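Local coordinates for possible substrate binding protein of ABC transporter system (Rhodopseudomonas palustris, PDB 3N0X), which probably binds a branched-chain amino acid or a related small ligand in the periplasm and delivers it to an ABC transporter, at residues K114-T122 with T307-E315; Y177-F185 with I208-L216. One frame throughout, in Å; residues are numbered along the deposited sequence.

Interaction 1: residues K114-T122 with T307-E315; sequences KWNRYIFRT and TEKLIAAME
Two donors grip Glu308 OE2: Arg117 NH1 donates to it at 2.8 Å with an N-H...O angle of 171°, and a water that also hydrogen-bonds Tyr118 OH donates to it at 2.7 Å. The other carboxylate oxygen, Glu308 OE1, takes Arg117 NH2 at 2.9 Å, so the salt bridge is end-on and two-pronged, each oxygen using its syn lone pair. Guanidinium and carboxylate lie nearly coplanar, 9° apart, and the paired bonds hold both groups against rotation. Bends in both chains, at chi3 of Arg117 (-64°) and at chi2 of Glu308, bring the two ends together where both residues are exposed. Next to the bridge the contact turns apolar. Ile311 CD1 sits over one face of the Arg117 guanidinium, 3.7 Å from Arg117 NH1, and also packs against the Tyr118 ring. Thr307 CG2 meets that ring at its edge, 3.6 Å from Tyr118 CE1, while the Thr307 hydroxyl is taken up by Lys97 O. Deeper still, Phe120 points at the helix. Met314, a selenomethionine, curls over one face of the Phe120 ring, its CE 3.9 Å from the centroid and its SE 4.4 Å, a Met-aromatic contact joined to a CH-pi contact; Met314 CB closes on Phe120 CE2 at 3.5 Å. An Asx turn, with Asn116 OD1 accepting from Tyr118 N, shapes the bend that leads into the strand. Strand 119-121 ends the six-stranded mixed sheet, hydrogen-bonded through Phe120 to strand 100-102, while the Arg121 backbone bonds His333 and Ala335. Helix 307-314 packs beside it, with Met314 also touching Ile101 of strand 100-102 and Ala298 of helix 283-302, while Ile119 rests on helix 83-96.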
# COMPACT_ATOMS: atom_id res chain seq x y z
N LYS A 114 14.73 -8.25 -6.42
CA LYS A 114 14.98 -9.19 -5.32
C LYS A 114 13.93 -10.29 -5.23
O LYS A 114 13.94 -11.12 -4.32
CB LYS A 114 15.04 -8.43 -3.99
CG LYS A 114 16.17 -7.43 -3.93
CD LYS A 114 17.50 -8.06 -4.03
CE LYS A 114 18.62 -7.03 -4.14
NZ LYS A 114 19.92 -7.72 -4.41
N TRP A 115 13.02 -10.30 -6.19
CA TRP A 115 11.95 -11.28 -6.23
C TRP A 115 12.44 -12.72 -6.49
O TRP A 115 13.47 -12.94 -7.12
CB TRP A 115 10.98 -10.89 -7.36
CG TRP A 115 9.86 -11.80 -7.61
CD1 TRP A 115 8.66 -11.80 -6.97
CD2 TRP A 115 9.79 -12.79 -8.62
NE1 TRP A 115 7.85 -12.78 -7.52
CE2 TRP A 115 8.53 -13.41 -8.52
CE3 TRP A 115 10.70 -13.28 -9.57
CZ2 TRP A 115 8.13 -14.44 -9.36
CZ3 TRP A 115 10.31 -14.33 -10.40
CH2 TRP A 115 9.02 -14.88 -10.29
N ASN A 116 11.68 -13.67 -5.99
CA ASN A 116 11.79 -15.06 -6.42
C ASN A 116 10.39 -15.69 -6.53
O ASN A 116 9.40 -15.10 -6.07
CB ASN A 116 12.73 -15.86 -5.52
CG ASN A 116 12.16 -16.15 -4.17
OD1 ASN A 116 11.15 -16.86 -4.05
ND2 ASN A 116 12.80 -15.61 -3.12
N ARG A 117 10.34 -16.85 -7.18
CA ARG A 117 9.08 -17.50 -7.53
C ARG A 117 8.15 -17.86 -6.37
O ARG A 117 6.98 -18.10 -6.58
CB ARG A 117 9.35 -18.76 -8.37
CG ARG A 117 10.04 -19.87 -7.60
CD ARG A 117 10.64 -20.90 -8.50
NE ARG A 117 9.60 -21.60 -9.26
CZ ARG A 117 8.92 -22.65 -8.81
NH1 ARG A 117 9.18 -23.18 -7.62
NH2 ARG A 117 7.97 -23.18 -9.57
N TYR A 118 8.69 -17.91 -5.15
CA TYR A 118 7.90 -18.24 -3.96
C TYR A 118 7.23 -17.01 -3.33
O TYR A 118 6.48 -17.13 -2.36
CB TYR A 118 8.81 -18.92 -2.91
CG TYR A 118 9.34 -20.25 -3.44
CD1 TYR A 118 8.59 -21.40 -3.33
CD2 TYR A 118 10.58 -20.35 -4.05
CE1 TYR A 118 9.02 -22.61 -3.83
CE2 TYR A 118 11.02 -21.55 -4.56
CZ TYR A 118 10.24 -22.69 -4.45
OH TYR A 118 10.63 -23.93 -4.94
N ILE A 119 7.52 -15.84 -3.88
CA ILE A 119 7.04 -14.56 -3.37
C ILE A 119 5.80 -14.08 -4.14
O ILE A 119 5.83 -13.96 -5.37
CB ILE A 119 8.15 -13.47 -3.44
CG1 ILE A 119 9.46 -13.94 -2.80
CG2 ILE A 119 7.66 -12.11 -2.82
CD1 ILE A 119 9.33 -14.51 -1.41
N PHE A 120 4.72 -13.83 -3.39
CA PHE A 120 3.55 -13.15 -3.89
C PHE A 120 3.36 -11.91 -3.01
O PHE A 120 3.93 -11.79 -1.94
CB PHE A 120 2.30 -14.03 -3.86
CG PHE A 120 2.31 -15.15 -4.87
CD1 PHE A 120 3.09 -16.31 -4.66
CD2 PHE A 120 1.61 -15.05 -6.05
CE1 PHE A 120 3.09 -17.32 -5.59
CE2 PHE A 120 1.61 -16.07 -6.96
CZ PHE A 120 2.35 -17.20 -6.75
N ARG A 121 2.58 -10.95 -3.49
CA ARG A 121 2.35 -9.74 -2.69
C ARG A 121 0.93 -9.26 -2.84
O ARG A 121 0.51 -8.92 -3.94
CB ARG A 121 3.31 -8.61 -3.07
CG ARG A 121 2.96 -7.32 -2.30
CD ARG A 121 4.07 -6.40 -2.05
NE ARG A 121 4.82 -6.02 -3.25
CZ ARG A 121 5.95 -5.30 -3.18
NH1 ARG A 121 6.37 -4.89 -2.02
NH2 ARG A 121 6.65 -5.02 -4.27
N THR A 122 0.22 -9.15 -1.70
CA THR A 122 -1.09 -8.50 -1.66
C THR A 122 -1.00 -6.98 -1.39
O THR A 122 -1.85 -6.24 -1.87
CB THR A 122 -2.01 -9.16 -0.63
OG1 THR A 122 -1.36 -9.19 0.65
CG2 THR A 122 -2.38 -10.55 -1.05
N THR A 307 3.33 -26.68 -2.29
CA THR A 307 3.79 -25.40 -2.80
C THR A 307 3.68 -25.28 -4.32
O THR A 307 3.22 -24.27 -4.81
CB THR A 307 5.21 -25.10 -2.33
OG1 THR A 307 5.21 -25.03 -0.90
CG2 THR A 307 5.72 -23.79 -2.92
N GLU A 308 4.09 -26.29 -5.09
CA GLU A 308 4.00 -26.14 -6.54
C GLU A 308 2.54 -25.98 -7.00
O GLU A 308 2.26 -25.19 -7.88
CB GLU A 308 4.69 -27.30 -7.29
CG GLU A 308 6.21 -27.30 -7.20
CD GLU A 308 6.82 -26.02 -7.72
OE1 GLU A 308 6.53 -25.65 -8.90
OE2 GLU A 308 7.58 -25.40 -6.96
N LYS A 309 1.61 -26.67 -6.34
CA LYS A 309 0.19 -26.54 -6.69
C LYS A 309 -0.34 -25.14 -6.34
O LYS A 309 -1.15 -24.56 -7.10
CB LYS A 309 -0.66 -27.64 -6.02
CG LYS A 309 -0.43 -29.04 -6.62
CD LYS A 309 -1.28 -30.08 -5.89
CE LYS A 309 -1.17 -31.46 -6.54
NZ LYS A 309 -1.81 -32.50 -5.75
N LEU A 310 0.15 -24.60 -5.23
CA LEU A 310 -0.25 -23.25 -4.80
C LEU A 310 0.29 -22.19 -5.77
O LEU A 310 -0.46 -21.29 -6.16
CB LEU A 310 0.21 -22.95 -3.37
CG LEU A 310 -0.60 -23.68 -2.29
CD1 LEU A 310 0.05 -23.46 -0.91
CD2 LEU A 310 -2.06 -23.24 -2.35
N ILE A 311 1.55 -22.29 -6.18
CA ILE A 311 2.11 -21.33 -7.15
C ILE A 311 1.29 -21.35 -8.44
O ILE A 311 0.96 -20.29 -8.97
CB ILE A 311 3.63 -21.61 -7.46
CG1 ILE A 311 4.47 -21.39 -6.20
CG2 ILE A 311 4.14 -20.72 -8.63
CD1 ILE A 311 5.97 -21.76 -6.37
N ALA A 312 0.98 -22.55 -8.94
CA ALA A 312 0.24 -22.70 -10.19
C ALA A 312 -1.16 -22.14 -10.05
O ALA A 312 -1.69 -21.54 -11.00
CB ALA A 312 0.19 -24.20 -10.64
N ALA A 313 -1.77 -22.37 -8.89
CA ALA A 313 -3.11 -21.86 -8.62
C ALA A 313 -3.12 -20.32 -8.50
O ALA A 313 -4.04 -19.66 -9.04
CB ALA A 313 -3.67 -22.50 -7.34
N MSE A 314 -2.09 -19.76 -7.86
CA MSE A 314 -2.06 -18.34 -7.54
C MSE A 314 -1.65 -17.42 -8.70
O MSE A 314 -2.07 -16.26 -8.74
CB MSE A 314 -1.15 -18.10 -6.32
CG MSE A 314 -1.75 -18.69 -5.07
SE MSE A 314 -0.52 -18.73 -3.62
CE MSE A 314 -0.40 -16.92 -3.12
N GLU A 315 -0.86 -17.93 -9.66
CA GLU A 315 -0.43 -17.11 -10.80
C GLU A 315 -1.65 -16.77 -11.66
O GLU A 315 -2.31 -17.67 -12.19
CB GLU A 315 0.62 -17.86 -11.64
CG GLU A 315 1.97 -17.87 -10.95
CD GLU A 315 3.14 -18.33 -11.84
OE1 GLU A 315 2.88 -18.99 -12.89
OE2 GLU A 315 4.30 -18.05 -11.46
O HOH W 1 9.03 -26.21 -4.85

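Interaction 2: residues Y177-F185 with I208-L216; sequences YVPTTTTDF and IWAGGGDPL
With its CG turned to the far side from the backbone N (chi1 -155°), Trp209 presents its six-membered ring to Phe185, whose CG stands beside its own N (chi1 -66°); the two side chains meet from opposite directions. They form an offset edge-to-face pair: the edge of Phe185 is turned toward the face of the indole six-membered ring, with the planes at 67° and the centroids 5.3 Å apart. The closest atoms are Phe185 CE2 and Trp209 CH2, at 3.5 Å. Val178 CG2 reaches the rim of the indole near its plane, 3.7 Å from Trp209 CH2. Phe185 is itself sandwiched, with Thr182 CG2 over one face and Pro215 CB over the other, 4.0 Å from the ring centroid in a CH-pi contact. Pro215 CG in turn lies over a face of the indole, so the proline touches both aromatic rings. Trp209 NE1 donates to Gly212 O at 2.9 Å in the plane of the indole, closing the 209-212 bend and fixing the ring's rotation. Replacing Trp209 by an alanine would probably leave Gly212 O without this donor and open a gap between Val178, Phe185 and Pro215. In segment 177-185, Pro179 O accepts from both Thr182 N and Thr182 OG1, within a type I turn. Gly213 CA comes 4.1 Å from Thr182 O, at backbone angles that call for glycine. These are loops at the carboxyl ends of parallel strands 171-178 and 202-207, leading into helices 186-196 and 215-221, as in the alternating beta-alpha topology of a periplasmic binding protein lobe.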
# COMPACT_ATOMS: atom_id res chain seq x y z
N TYR A 177 14.60 17.78 -5.84
CA TYR A 177 15.05 16.76 -4.88
C TYR A 177 15.88 17.43 -3.81
O TYR A 177 16.86 18.08 -4.13
CB TYR A 177 15.86 15.66 -5.57
CG TYR A 177 15.10 14.93 -6.62
CD1 TYR A 177 14.18 13.95 -6.30
CD2 TYR A 177 15.22 15.29 -7.97
CE1 TYR A 177 13.44 13.30 -7.26
CE2 TYR A 177 14.45 14.67 -8.96
CZ TYR A 177 13.57 13.67 -8.59
OH TYR A 177 12.79 13.03 -9.56
N VAL A 178 15.46 17.30 -2.56
CA VAL A 178 16.13 17.98 -1.46
C VAL A 178 16.60 16.95 -0.45
O VAL A 178 16.12 15.82 -0.43
CB VAL A 178 15.20 19.03 -0.79
CG1 VAL A 178 14.74 20.05 -1.84
CG2 VAL A 178 14.01 18.37 -0.11
N PRO A 179 17.57 17.35 0.38
CA PRO A 179 18.06 16.39 1.36
C PRO A 179 16.95 15.78 2.20
O PRO A 179 15.95 16.44 2.54
CB PRO A 179 19.07 17.22 2.16
CG PRO A 179 19.58 18.24 1.22
CD PRO A 179 18.38 18.57 0.31
N THR A 180 17.09 14.50 2.52
CA THR A 180 16.05 13.77 3.25
C THR A 180 15.65 14.44 4.55
O THR A 180 14.51 14.32 4.96
CB THR A 180 16.50 12.33 3.62
OG1 THR A 180 17.80 12.39 4.23
CG2 THR A 180 16.53 11.43 2.39
N THR A 181 16.60 15.13 5.16
CA THR A 181 16.46 15.81 6.43
C THR A 181 15.95 17.26 6.37
O THR A 181 16.02 18.00 7.35
CB THR A 181 17.87 15.89 7.10
OG1 THR A 181 18.81 16.52 6.20
CG2 THR A 181 18.34 14.48 7.45
N THR A 182 15.49 17.69 5.20
CA THR A 182 15.07 19.08 5.02
C THR A 182 13.85 19.37 5.91
O THR A 182 12.93 18.56 5.99
CB THR A 182 14.72 19.36 3.53
OG1 THR A 182 15.91 19.23 2.73
CG2 THR A 182 14.15 20.77 3.36
N THR A 183 13.91 20.50 6.59
CA THR A 183 12.78 20.99 7.38
C THR A 183 12.40 22.44 7.05
O THR A 183 11.32 22.89 7.47
CB THR A 183 13.08 20.93 8.90
OG1 THR A 183 14.26 21.69 9.15
CG2 THR A 183 13.27 19.47 9.35
N ASP A 184 13.27 23.16 6.34
CA ASP A 184 12.98 24.51 5.89
C ASP A 184 12.80 24.47 4.38
O ASP A 184 13.77 24.22 3.66
CB ASP A 184 14.10 25.47 6.23
CG ASP A 184 13.77 26.93 5.92
OD1 ASP A 184 13.10 27.23 4.90
OD2 ASP A 184 14.21 27.81 6.69
N PHE A 185 11.58 24.74 3.94
CA PHE A 185 11.20 24.62 2.51
C PHE A 185 11.10 25.94 1.80
O PHE A 185 10.57 26.00 0.69
CB PHE A 185 9.90 23.83 2.38
CG PHE A 185 10.04 22.42 2.81
CD1 PHE A 185 9.89 22.07 4.16
CD2 PHE A 185 10.41 21.42 1.90
CE1 PHE A 185 10.06 20.78 4.59
CE2 PHE A 185 10.57 20.12 2.35
CZ PHE A 185 10.41 19.80 3.69
N ILE A 208 6.00 13.80 -2.69
CA ILE A 208 6.19 12.45 -2.21
C ILE A 208 7.18 12.60 -1.04
O ILE A 208 8.25 13.20 -1.20
CB ILE A 208 6.66 11.42 -3.28
CG1 ILE A 208 6.93 10.06 -2.62
CG2 ILE A 208 7.89 11.93 -4.02
CD1 ILE A 208 7.23 8.93 -3.61
N TRP A 209 6.83 12.07 0.11
CA TRP A 209 7.65 12.29 1.31
C TRP A 209 7.44 11.13 2.29
O TRP A 209 6.31 10.69 2.51
CB TRP A 209 7.28 13.61 1.98
CG TRP A 209 8.36 14.21 2.80
CD1 TRP A 209 8.59 14.04 4.14
CD2 TRP A 209 9.40 15.08 2.33
NE1 TRP A 209 9.68 14.78 4.53
CE2 TRP A 209 10.20 15.43 3.44
CE3 TRP A 209 9.70 15.64 1.08
CZ2 TRP A 209 11.30 16.26 3.33
CZ3 TRP A 209 10.77 16.48 0.98
CH2 TRP A 209 11.58 16.77 2.10
N ALA A 210 8.52 10.69 2.92
CA ALA A 210 8.45 9.67 3.98
C ALA A 210 9.09 10.24 5.23
O ALA A 210 10.10 10.91 5.17
CB ALA A 210 9.17 8.37 3.53
N GLY A 211 8.50 9.99 6.39
CA GLY A 211 9.06 10.47 7.65
C GLY A 211 8.60 11.88 7.97
O GLY A 211 7.67 12.39 7.34
N GLY A 212 9.25 12.51 8.93
CA GLY A 212 8.87 13.86 9.33
C GLY A 212 9.38 14.90 8.37
O GLY A 212 10.05 14.56 7.36
N GLY A 213 9.10 16.15 8.71
CA GLY A 213 9.51 17.33 7.93
C GLY A 213 8.30 18.18 7.55
O GLY A 213 8.43 19.38 7.38
N ASP A 214 7.15 17.53 7.39
CA ASP A 214 5.88 18.20 7.08
C ASP A 214 5.94 19.20 5.91
O ASP A 214 5.51 20.35 6.01
CB ASP A 214 5.32 18.88 8.34
CG ASP A 214 3.82 19.04 8.30
OD1 ASP A 214 3.15 18.55 7.36
OD2 ASP A 214 3.30 19.69 9.24
N PRO A 215 6.44 18.73 4.73
CA PRO A 215 6.46 19.64 3.57
C PRO A 215 5.06 20.21 3.17
O PRO A 215 4.99 21.34 2.75
CB PRO A 215 7.02 18.77 2.42
CG PRO A 215 6.73 17.45 2.81
CD PRO A 215 6.80 17.37 4.34
N LEU A 216 3.99 19.45 3.32
CA LEU A 216 2.67 19.95 2.85
C LEU A 216 2.20 21.16 3.65
O LEU A 216 1.75 22.16 3.07
CB LEU A 216 1.61 18.84 2.83
CG LEU A 216 1.53 17.91 1.58
CD1 LEU A 216 1.30 18.70 0.28
CD2 LEU A 216 2.75 17.05 1.45

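Interactions 1 and 2 lie on opposite sides of the chain's centre, their own centres 37 Å apart and their nearest atoms about 14 Å apart, without touching. Each is tied to a different sheet: 114-122 with 307-315 packs a helix beside an outermost strand of the six-stranded mixed sheet, whereas 177-185 with 208-216 joins loops that follow two strands of the four-stranded parallel sheet. Along the chain, interaction 2 is nested between the two segments of interaction 1, so the chain leaves the first sheet, builds the contact at the second, and returns beside the first with helix 307-314. Such an excursion is consistent with the two-lobed fold of leucine-binding proteins, whose lobes typically close around ligand.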